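Local coordinates for protein Two-component response regulator yesN (Fusobacterium nucleatum, PDB 3LSG) that probably binds specific DNA sequences as a transcription factor of a two-component system, this chain being its C-terminal AraC-type helix-turn-helix domain, at residues 56-61 and 91-96; 18-23 and 46-51; 51-56 and 78-83. One frame throughout, in Å; residues are numbered along the deposited sequence.

Contact 1 of 3, residues 56-61 and 91-96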
loop_
_atom_site.group_PDB
_atom_site.type_symbol
_atom_site.label_atom_id
_atom_site.label_comp_id
_atom_site.label_asym_id
_atom_site.label_seq_id
_atom_site.Cartn_x
_atom_site.Cartn_y
_atom_site.Cartn_z
ATOM N N ARG A 56 -9.019 8.352 2.568
ATOM C CA ARG A 56 -8.148 9.150 1.719
ATOM C C ARG A 56 -8.803 9.578 0.393
ATOM O O ARG A 56 -8.633 10.718 -0.036
ATOM C CB ARG A 56 -6.844 8.395 1.457
ATOM C CG ARG A 56 -6.068 8.116 2.749
ATOM C CD ARG A 56 -4.819 7.278 2.513
ATOM N NE ARG A 56 -3.840 7.513 3.580
ATOM C CZ ARG A 56 -2.804 6.721 3.830
ATOM N NH1 ARG A 56 -2.602 5.627 3.101
ATOM N NH2 ARG A 56 -1.970 7.028 4.806
HETATM N N MSE A 57 -9.540 8.671 -0.242
HETATM C CA MSE A 57 -10.242 8.992 -1.485
HETATM C C MSE A 57 -11.357 10.021 -1.263
HETATM O O MSE A 57 -11.568 10.927 -2.075
HETATM C CB MSE A 57 -10.833 7.720 -2.118
HETATM C CG MSE A 57 -9.797 6.711 -2.628
HETATM SE SE MSE A 57 -8.490 7.451 -3.887
HETATM C CE MSE A 57 -7.108 8.142 -2.698
ATOM N N GLU A 58 -12.083 9.874 -0.160
ATOM C CA GLU A 58 -13.132 10.824 0.149
ATOM C C GLU A 58 -12.556 12.220 0.373
ATOM O O GLU A 58 -13.124 13.200 -0.094
ATOM C CB GLU A 58 -13.987 10.338 1.325
ATOM C CG GLU A 58 -14.852 9.133 0.922
ATOM C CD GLU A 58 -15.574 8.439 2.079
ATOM O OE1 GLU A 58 -15.259 8.698 3.263
ATOM O OE2 GLU A 58 -16.462 7.610 1.786
ATOM N N LYS A 59 -11.411 12.304 1.046
ATOM C CA LYS A 59 -10.743 13.588 1.232
ATOM C C LYS A 59 -10.215 14.107 -0.116
ATOM O O LYS A 59 -10.297 15.290 -0.399
ATOM C CB LYS A 59 -9.614 13.469 2.254
ATOM C CG LYS A 59 -8.889 14.769 2.593
ATOM C CD LYS A 59 -9.864 15.865 3.011
ATOM C CE LYS A 59 -9.142 17.005 3.750
ATOM N NZ LYS A 59 -10.081 18.068 4.207
ATOM N N ALA A 60 -9.715 13.212 -0.963
ATOM C CA ALA A 60 -9.221 13.619 -2.272
ATOM C C ALA A 60 -10.361 14.241 -3.070
ATOM O O ALA A 60 -10.209 15.302 -3.680
ATOM C CB ALA A 60 -8.644 12.435 -3.005
ATOM N N LYS A 61 -11.509 13.572 -3.050
ATOM C CA LYS A 61 -12.715 14.084 -3.691
ATOM C C LYS A 61 -13.031 15.502 -3.224
ATOM O O LYS A 61 -13.256 16.404 -4.026
ATOM C CB LYS A 61 -13.902 13.163 -3.390
ATOM C CG LYS A 61 -15.243 13.700 -3.899
ATOM C CD LYS A 61 -16.391 12.744 -3.592
ATOM C CE LYS A 61 -17.739 13.446 -3.696
ATOM N NZ LYS A 61 -18.864 12.485 -3.495
ATOM N N LYS A 91 -8.281 6.374 -9.627
ATOM C CA LYS A 91 -8.950 5.895 -10.821
ATOM C C LYS A 91 -9.612 4.536 -10.575
ATOM O O LYS A 91 -10.658 4.240 -11.124
ATOM C CB LYS A 91 -7.992 5.806 -12.011
ATOM C CG LYS A 91 -8.726 5.375 -13.288
ATOM C CD LYS A 91 -7.885 5.524 -14.536
ATOM C CE LYS A 91 -8.678 5.078 -15.755
ATOM N NZ LYS A 91 -7.837 4.980 -16.971
ATOM N N LYS A 92 -9.000 3.700 -9.758
ATOM C CA LYS A 92 -9.631 2.414 -9.450
ATOM C C LYS A 92 -10.847 2.629 -8.561
ATOM O O LYS A 92 -11.855 1.923 -8.686
ATOM C CB LYS A 92 -8.645 1.464 -8.771
ATOM C CG LYS A 92 -7.632 0.852 -9.729
ATOM C CD LYS A 92 -7.046 -0.421 -9.133
ATOM C CE LYS A 92 -5.769 -0.840 -9.839
ATOM N NZ LYS A 92 -4.628 0.043 -9.477
ATOM N N TYR A 93 -10.761 3.617 -7.673
ATOM C CA TYR A 93 -11.846 3.876 -6.727
ATOM C C TYR A 93 -13.042 4.591 -7.396
ATOM O O TYR A 93 -14.209 4.195 -7.224
ATOM C CB TYR A 93 -11.314 4.667 -5.515
ATOM C CG TYR A 93 -12.273 4.727 -4.337
ATOM C CD1 TYR A 93 -12.232 3.766 -3.323
ATOM C CD2 TYR A 93 -13.217 5.730 -4.246
ATOM C CE1 TYR A 93 -13.109 3.821 -2.242
ATOM C CE2 TYR A 93 -14.098 5.796 -3.185
ATOM C CZ TYR A 93 -14.040 4.845 -2.181
ATOM O OH TYR A 93 -14.927 4.921 -1.128
ATOM N N TYR A 94 -12.756 5.620 -8.185
ATOM C CA TYR A 94 -13.831 6.410 -8.787
ATOM C C TYR A 94 -14.060 6.107 -10.273
ATOM O O TYR A 94 -14.971 6.663 -10.894
ATOM C CB TYR A 94 -13.555 7.900 -8.573
ATOM C CG TYR A 94 -13.713 8.349 -7.131
ATOM C CD1 TYR A 94 -14.978 8.367 -6.521
ATOM C CD2 TYR A 94 -12.615 8.764 -6.381
ATOM C CE1 TYR A 94 -15.139 8.795 -5.208
ATOM C CE2 TYR A 94 -12.767 9.191 -5.059
ATOM C CZ TYR A 94 -14.023 9.209 -4.482
ATOM O OH TYR A 94 -14.168 9.623 -3.174
ATOM N N GLN A 95 -13.232 5.224 -10.833
ATOM C CA GLN A 95 -13.306 4.849 -12.242
ATOM C C GLN A 95 -12.902 5.950 -13.241
ATOM O O GLN A 95 -12.897 5.710 -14.447
ATOM C CB GLN A 95 -14.692 4.270 -12.567
ATOM C CG GLN A 95 -15.072 3.078 -11.633
ATOM C CD GLN A 95 -16.386 2.400 -12.040
ATOM O OE1 GLN A 95 -17.134 2.908 -12.885
ATOM N NE2 GLN A 95 -16.668 1.247 -11.437
ATOM N N ILE A 96 -12.571 7.146 -12.746
ATOM C CA ILE A 96 -11.975 8.195 -13.589
ATOM C C ILE A 96 -10.786 8.838 -12.849
ATOM O O ILE A 96 -10.610 8.609 -11.662
ATOM C CB ILE A 96 -12.989 9.294 -13.992
ATOM C CG1 ILE A 96 -13.539 10.005 -12.750
ATOM C CG2 ILE A 96 -14.131 8.715 -14.877
ATOM C CD1 ILE A 96 -14.620 11.072 -13.083
HETATM O O HOH W 1 -16.714 6.929 -0.838
#

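Contact 2 of 3, residues 18-23 and 46-51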
loop_
_atom_site.group_PDB
_atom_site.type_symbol
_atom_site.label_atom_id
_atom_site.label_comp_id
_atom_site.label_asym_id
_atom_site.label_seq_id
_atom_site.Cartn_x
_atom_site.Cartn_y
_atom_site.Cartn_z
ATOM N N SER A 18 1.500 9.609 5.441
ATOM C CA SER A 18 1.855 8.583 4.480
ATOM C C SER A 18 2.521 7.391 5.158
ATOM O O SER A 18 2.600 6.325 4.563
ATOM C CB SER A 18 2.765 9.141 3.384
ATOM O OG SER A 18 4.063 9.392 3.880
ATOM N N GLN A 19 2.999 7.568 6.393
ATOM C CA GLN A 19 3.647 6.465 7.113
ATOM C C GLN A 19 2.667 5.661 7.997
ATOM O O GLN A 19 3.063 4.715 8.668
ATOM C CB GLN A 19 4.864 6.961 7.923
ATOM C CG GLN A 19 5.899 7.780 7.102
ATOM C CD GLN A 19 6.373 7.070 5.819
ATOM O OE1 GLN A 19 6.883 5.947 5.862
ATOM N NE2 GLN A 19 6.207 7.736 4.675
ATOM N N PHE A 20 1.390 6.035 7.977
ATOM C CA PHE A 20 0.364 5.370 8.777
ATOM C C PHE A 20 -0.072 4.056 8.134
ATOM O O PHE A 20 -0.576 4.055 7.024
ATOM C CB PHE A 20 -0.840 6.298 8.955
ATOM C CG PHE A 20 -1.963 5.707 9.777
ATOM C CD1 PHE A 20 -1.810 5.500 11.140
ATOM C CD2 PHE A 20 -3.173 5.378 9.189
ATOM C CE1 PHE A 20 -2.835 4.969 11.894
ATOM C CE2 PHE A 20 -4.207 4.848 9.936
ATOM C CZ PHE A 20 -4.046 4.655 11.290
ATOM N N THR A 21 0.149 2.945 8.842
ATOM C CA THR A 21 -0.127 1.610 8.342
ATOM C C THR A 21 -0.878 0.792 9.390
ATOM O O THR A 21 -1.125 1.254 10.508
ATOM C CB THR A 21 1.181 0.860 8.034
ATOM O OG1 THR A 21 1.919 0.672 9.250
ATOM C CG2 THR A 21 2.041 1.658 7.066
ATOM N N LEU A 22 -1.229 -0.432 9.016
ATOM C CA LEU A 22 -1.869 -1.375 9.932
ATOM C C LEU A 22 -1.015 -1.557 11.182
ATOM O O LEU A 22 -1.534 -1.567 12.295
ATOM C CB LEU A 22 -2.106 -2.732 9.239
ATOM C CG LEU A 22 -2.686 -3.838 10.135
ATOM C CD1 LEU A 22 -4.020 -3.420 10.672
ATOM C CD2 LEU A 22 -2.817 -5.165 9.406
ATOM N N SER A 23 0.297 -1.664 10.986
ATOM C CA SER A 23 1.248 -1.863 12.085
ATOM C C SER A 23 1.331 -0.683 13.070
ATOM O O SER A 23 1.489 -0.869 14.280
ATOM C CB SER A 23 2.637 -2.187 11.516
ATOM O OG SER A 23 2.625 -3.466 10.894
ATOM N N ILE A 46 -15.075 -4.376 6.482
ATOM C CA ILE A 46 -14.127 -4.374 5.383
ATOM C C ILE A 46 -12.745 -4.311 6.008
ATOM O O ILE A 46 -12.617 -3.943 7.168
ATOM C CB ILE A 46 -14.315 -3.142 4.465
ATOM C CG1 ILE A 46 -14.004 -1.852 5.226
ATOM C CG2 ILE A 46 -15.734 -3.087 3.908
ATOM C CD1 ILE A 46 -13.944 -0.620 4.338
ATOM N N PRO A 47 -11.713 -4.682 5.243
ATOM C CA PRO A 47 -10.326 -4.699 5.722
ATOM C C PRO A 47 -9.835 -3.309 6.119
ATOM O O PRO A 47 -10.274 -2.310 5.539
ATOM C CB PRO A 47 -9.534 -5.198 4.506
ATOM C CG PRO A 47 -10.528 -5.947 3.670
ATOM C CD PRO A 47 -11.858 -5.273 3.896
ATOM N N PHE A 48 -8.926 -3.248 7.090
ATOM C CA PHE A 48 -8.347 -1.964 7.490
ATOM C C PHE A 48 -7.830 -1.157 6.297
ATOM O O PHE A 48 -8.092 0.037 6.194
ATOM C CB PHE A 48 -7.210 -2.155 8.491
ATOM C CG PHE A 48 -6.280 -0.973 8.566
ATOM C CD1 PHE A 48 -6.600 0.130 9.336
ATOM C CD2 PHE A 48 -5.106 -0.956 7.846
ATOM C CE1 PHE A 48 -5.749 1.236 9.394
ATOM C CE2 PHE A 48 -4.253 0.151 7.890
ATOM C CZ PHE A 48 -4.573 1.238 8.666
ATOM N N GLN A 49 -7.101 -1.813 5.394
ATOM C CA GLN A 49 -6.514 -1.119 4.249
ATOM C C GLN A 49 -7.568 -0.450 3.351
ATOM O O GLN A 49 -7.327 0.621 2.805
ATOM C CB GLN A 49 -5.650 -2.076 3.417
ATOM C CG GLN A 49 -4.376 -2.558 4.114
ATOM C CD GLN A 49 -4.586 -3.800 4.997
ATOM O OE1 GLN A 49 -5.717 -4.197 5.307
ATOM N NE2 GLN A 49 -3.488 -4.420 5.391
ATOM N N ASP A 50 -8.713 -1.106 3.169
ATOM C CA ASP A 50 -9.790 -0.575 2.332
ATOM C C ASP A 50 -10.453 0.613 3.030
ATOM O O ASP A 50 -10.845 1.583 2.396
ATOM C CB ASP A 50 -10.861 -1.643 2.060
ATOM C CG ASP A 50 -10.369 -2.760 1.145
ATOM O OD1 ASP A 50 -9.215 -2.688 0.681
ATOM O OD2 ASP A 50 -11.146 -3.711 0.891
ATOM N N TYR A 51 -10.610 0.509 4.347
ATOM C CA TYR A 51 -11.180 1.603 5.117
ATOM C C TYR A 51 -10.250 2.812 5.050
ATOM O O TYR A 51 -10.694 3.953 4.899
ATOM C CB TYR A 51 -11.409 1.169 6.566
ATOM C CG TYR A 51 -12.086 2.216 7.433
ATOM C CD1 TYR A 51 -13.455 2.185 7.652
ATOM C CD2 TYR A 51 -11.348 3.218 8.040
ATOM C CE1 TYR A 51 -14.075 3.135 8.461
ATOM C CE2 TYR A 51 -11.946 4.173 8.836
ATOM C CZ TYR A 51 -13.311 4.124 9.049
ATOM O OH TYR A 51 -13.905 5.073 9.842
#

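Contact 3 of 3, residues 51-56 and 78-83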
loop_
_atom_site.group_PDB
_atom_site.type_symbol
_atom_site.label_atom_id
_atom_site.label_comp_id
_atom_site.label_asym_id
_atom_site.label_seq_id
_atom_site.Cartn_x
_atom_site.Cartn_y
_atom_site.Cartn_z
ATOM N N TYR A 51 -10.610 0.509 4.347
ATOM C CA TYR A 51 -11.180 1.603 5.117
ATOM C C TYR A 51 -10.250 2.812 5.050
ATOM O O TYR A 51 -10.694 3.953 4.899
ATOM C CB TYR A 51 -11.409 1.169 6.566
ATOM C CG TYR A 51 -12.086 2.216 7.433
ATOM C CD1 TYR A 51 -13.455 2.185 7.652
ATOM C CD2 TYR A 51 -11.348 3.218 8.040
ATOM C CE1 TYR A 51 -14.075 3.135 8.461
ATOM C CE2 TYR A 51 -11.946 4.173 8.836
ATOM C CZ TYR A 51 -13.311 4.124 9.049
ATOM O OH TYR A 51 -13.905 5.073 9.842
ATOM N N LEU A 52 -8.953 2.564 5.168
ATOM C CA LEU A 52 -7.993 3.656 5.131
ATOM C C LEU A 52 -8.006 4.306 3.739
ATOM O O LEU A 52 -8.039 5.523 3.615
ATOM C CB LEU A 52 -6.590 3.156 5.478
ATOM C CG LEU A 52 -5.469 4.190 5.298
ATOM C CD1 LEU A 52 -5.716 5.486 6.079
ATOM C CD2 LEU A 52 -4.104 3.582 5.663
ATOM N N LEU A 53 -8.002 3.477 2.702
ATOM C CA LEU A 53 -8.089 3.969 1.335
ATOM C C LEU A 53 -9.346 4.827 1.143
ATOM O O LEU A 53 -9.284 5.925 0.602
ATOM C CB LEU A 53 -8.058 2.802 0.345
ATOM C CG LEU A 53 -8.243 3.240 -1.111
ATOM C CD1 LEU A 53 -7.083 4.163 -1.517
ATOM C CD2 LEU A 53 -8.319 2.037 -2.038
ATOM N N GLN A 54 -10.481 4.348 1.637
ATOM C CA GLN A 54 -11.723 5.113 1.500
ATOM C C GLN A 54 -11.658 6.500 2.148
ATOM O O GLN A 54 -12.122 7.471 1.574
ATOM C CB GLN A 54 -12.908 4.345 2.074
ATOM C CG GLN A 54 -14.162 5.170 2.158
ATOM C CD GLN A 54 -15.344 4.353 2.613
ATOM O OE1 GLN A 54 -15.183 3.226 3.078
ATOM N NE2 GLN A 54 -16.544 4.908 2.468
ATOM N N LYS A 55 -11.085 6.597 3.345
ATOM C CA LYS A 55 -10.947 7.906 3.979
ATOM C C LYS A 55 -10.106 8.863 3.125
ATOM O O LYS A 55 -10.431 10.043 2.984
ATOM C CB LYS A 55 -10.363 7.768 5.386
ATOM C CG LYS A 55 -11.273 7.000 6.328
ATOM C CD LYS A 55 -12.302 7.911 6.973
ATOM C CE LYS A 55 -11.603 8.886 7.915
ATOM N NZ LYS A 55 -12.532 9.486 8.913
ATOM N N ARG A 56 -9.019 8.352 2.568
ATOM C CA ARG A 56 -8.148 9.150 1.719
ATOM C C ARG A 56 -8.803 9.578 0.393
ATOM O O ARG A 56 -8.633 10.718 -0.036
ATOM C CB ARG A 56 -6.844 8.395 1.457
ATOM C CG ARG A 56 -6.068 8.116 2.749
ATOM C CD ARG A 56 -4.819 7.278 2.513
ATOM N NE ARG A 56 -3.840 7.513 3.580
ATOM C CZ ARG A 56 -2.804 6.721 3.830
ATOM N NH1 ARG A 56 -2.602 5.627 3.101
ATOM N NH2 ARG A 56 -1.970 7.028 4.806
ATOM N N VAL A 78 -3.405 13.712 1.334
ATOM C CA VAL A 78 -4.211 12.545 1.718
ATOM C C VAL A 78 -3.345 11.323 1.995
ATOM O O VAL A 78 -3.819 10.190 1.974
ATOM C CB VAL A 78 -5.339 12.230 0.703
ATOM C CG1 VAL A 78 -6.187 13.479 0.489
ATOM C CG2 VAL A 78 -4.757 11.745 -0.625
ATOM N N GLY A 79 -2.064 11.560 2.261
ATOM C CA GLY A 79 -1.200 10.488 2.714
ATOM C C GLY A 79 -0.473 9.685 1.645
ATOM O O GLY A 79 -0.006 8.593 1.938
ATOM N N PHE A 80 -0.361 10.216 0.426
ATOM C CA PHE A 80 0.364 9.525 -0.651
ATOM C C PHE A 80 1.658 10.253 -0.980
ATOM O O PHE A 80 1.620 11.425 -1.340
ATOM C CB PHE A 80 -0.474 9.477 -1.935
ATOM C CG PHE A 80 -1.537 8.432 -1.927
ATOM C CD1 PHE A 80 -1.319 7.199 -2.526
ATOM C CD2 PHE A 80 -2.768 8.678 -1.330
ATOM C CE1 PHE A 80 -2.320 6.227 -2.530
ATOM C CE2 PHE A 80 -3.759 7.725 -1.334
ATOM C CZ PHE A 80 -3.534 6.489 -1.922
ATOM N N GLU A 81 2.799 9.569 -0.901
ATOM C CA GLU A 81 4.043 10.223 -1.282
ATOM C C GLU A 81 4.261 10.186 -2.792
ATOM O O GLU A 81 5.025 10.981 -3.331
ATOM C CB GLU A 81 5.265 9.687 -0.499
ATOM C CG GLU A 81 5.179 8.256 0.012
ATOM C CD GLU A 81 6.341 7.904 0.960
ATOM O OE1 GLU A 81 6.444 6.729 1.405
ATOM O OE2 GLU A 81 7.162 8.807 1.253
ATOM N N ASP A 82 3.566 9.276 -3.471
ATOM C CA ASP A 82 3.716 9.132 -4.918
ATOM C C ASP A 82 2.462 9.606 -5.647
ATOM O O ASP A 82 1.435 8.934 -5.600
ATOM C CB ASP A 82 4.011 7.662 -5.259
ATOM C CG ASP A 82 4.382 7.447 -6.730
ATOM O OD1 ASP A 82 3.945 8.229 -7.599
ATOM O OD2 ASP A 82 5.128 6.485 -7.017
ATOM N N VAL A 83 2.548 10.746 -6.337
ATOM C CA VAL A 83 1.377 11.289 -7.041
ATOM C C VAL A 83 0.809 10.333 -8.101
ATOM O O VAL A 83 -0.383 10.290 -8.321
ATOM C CB VAL A 83 1.670 12.665 -7.682
ATOM C CG1 VAL A 83 2.813 12.575 -8.688
ATOM C CG2 VAL A 83 0.427 13.227 -8.353
#

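Contact 1 of 3, residues 56-61 and 91-96
Met-57, midway along the linker helix 48-66 of this AraC-type DNA-binding domain, meets Tyr-93 and Tyr-94 in the last turn of helix 83-94. Residue 57 is present as selenomethionine. Its CB points at Tyr-93 from the helix, and with CG anti to the carbonyl carbon (chi1 -67°) CG follows it over one face of the ring. CB sits 3.9 Å from the centroid of that ring and 17° off its normal, a CH-pi contact, while CG of Met-57 comes within 3.6 Å of CG of Tyr-93. Bends at the next two torsions then carry the chain away, so SE of Met-57 makes only an oblique Met-aromatic contact, 5.4 Å from the Tyr-93 centroid.

Tyr-94 approaches the same helix from beside Tyr-93, whose CD2 stands above the centre of the Tyr-94 ring. CE2 of Tyr-94 touches Met-57 CB at 3.8 Å. Beyond it, the hydroxyl reaches the backbone: OH of Tyr-94 lies 3.1 Å from Met-57 O, which is close to the ring plane. This is at most a weak hydrogen bond, to an oxygen that already accepts the helical bond from Lys-61 N. The long side chain of Lys-61 runs across the phenol at about a right angle, its CB 3.6 Å from Tyr-94 OH. The Tyr-93 hydroxyl is linked through a water, 2.7 Å from Tyr-93 OH, to Glu-58 OE2, which also accepts a hydrogen bond from Gln-54. Phe-86 and Phe-90 extend the apolar surface under Met-57. The contact is thus apolar near Met-57, where aliphatic carbon lies over Tyr-93, and polar at its rim, where one hydroxyl meets a water and the other makes at most a weak bond.

Contact 2 of 3, residues 18-23 and 46-51
Phe-48, in the first turn of helix 48-66, reaches across to Leu-22 at the start of helix 22-28, and its atoms meet the partner segment in order along the side chain. CB is 4.1 Å from Leu-22 CD1, and the same methyl lies 3.9 Å from CG of Phe-48. With CG roughly opposite the backbone N (chi1 160°), the ring is thrown forward, sliding past the leucine side chain in the reverse direction. Its CD2 therefore rests 3.8 Å from CB of Leu-22, and CE2 passes beyond the side chain to the backbone, 3.3 Å from Leu-22 N. At the tip, CZ of Phe-48 meets CE2 of Phe-20 at 3.8 Å. That Phe-20 atom lies near the plane of the Phe-48 ring, at its edge, but the two planes are inclined by 66° and the pair is an oblique one.

Beside this core, the side chain of Gln-49 bends so that its amide NE2 passes 4.1 Å from CD2 of Leu-22. The amide has its polar partner elsewhere: NE2 donates to OD2 of Asp-82 of the second subunit. Ile-11 and Ser-14 of helix 2-14 pack on Phe-20, while Ser-33, Leu-36 and Ser-37 of helix 33-44 pack on Leu-22.

The segments meet through apolar contact of two rings with a leucine side chain and the backbone at its start, which depends on fit more than on directed bonds, and the hydrogen bond of Gln-49 NE2 is spent across the subunit interface instead.

Contact 3 of 3, residues 51-56 and 78-83
An extended side chain brings Arg-56 to the turn at Val-78 and Gly-79: CG is anti to the carbonyl carbon (chi1 -61°) and the chain stays straight from there to NE, running alongside the backbone of the turn. Along this course CG, CD and NE all brush one carbonyl, with Val-78 O 3.2 Å from CG of Arg-56 and 3.1 Å from its NE. The angle at NE is too poor for a hydrogen bond to Val-78 O; NE donates to Tyr-15 O. The guanidinium is sandwiched. Gly-79 O sits above the centre of one face, 3.8 Å from NH2 of Arg-56, and CD2 of Leu-52 lies over the opposite face, nearer the rim. The positive group is thus set beside two carbonyl oxygens just past the C-terminal end of helix 71-77, an arrangement that is probably favourable electrostatically.

On the apolar side, Phe-80 CE2 lies 4.0 Å from CD of Arg-56. The ring and guanidinium planes are 57° apart, and any cation-pi attraction is weak at this long range. CD1 of Leu-53 completes the patch by meeting CZ of Phe-80 at the ring edge, 4.3 Å away. Closer to the helix backbone, CB and CG1 of Val-78 both pack 3.7 Å from Arg-56 O.

Gly-79 adopts positive phi (90°) as the C-prime residue of a Schellman motif, in which Phe-80 N bonds to Ala-75 O and Gly-79 N to Glu-76 O. The motif ends helix 71-77, and Asp-82 then N-caps helix 83-94. A glycine-ended helix followed by an N-capped one, the turn between helices 71-77 and 83-94 of this AraC-type helix-turn-helix domain, lies against helix 48-66.

From the N terminus, contact 2 closes first, bringing the start of helix 22-28 to the start of helix 48-66 and looping out the rest of helix 22-28 and helix 33-44. Helix 48-66 then opens the other two: 51-56 waits for the turn 78-83 in contact 3, and 56-61 for the end of helix 83-94 in contact 1. These two loops cross and share Arg-56, and Met-57 packs on Phe-80 between them. Contact 2 precedes both in series, though Ser-18 touches Gly-79. Helix 48-66 thus ties the N-terminal helices to the C-terminal ones, and contacts 2 and 3 also face the second subunit.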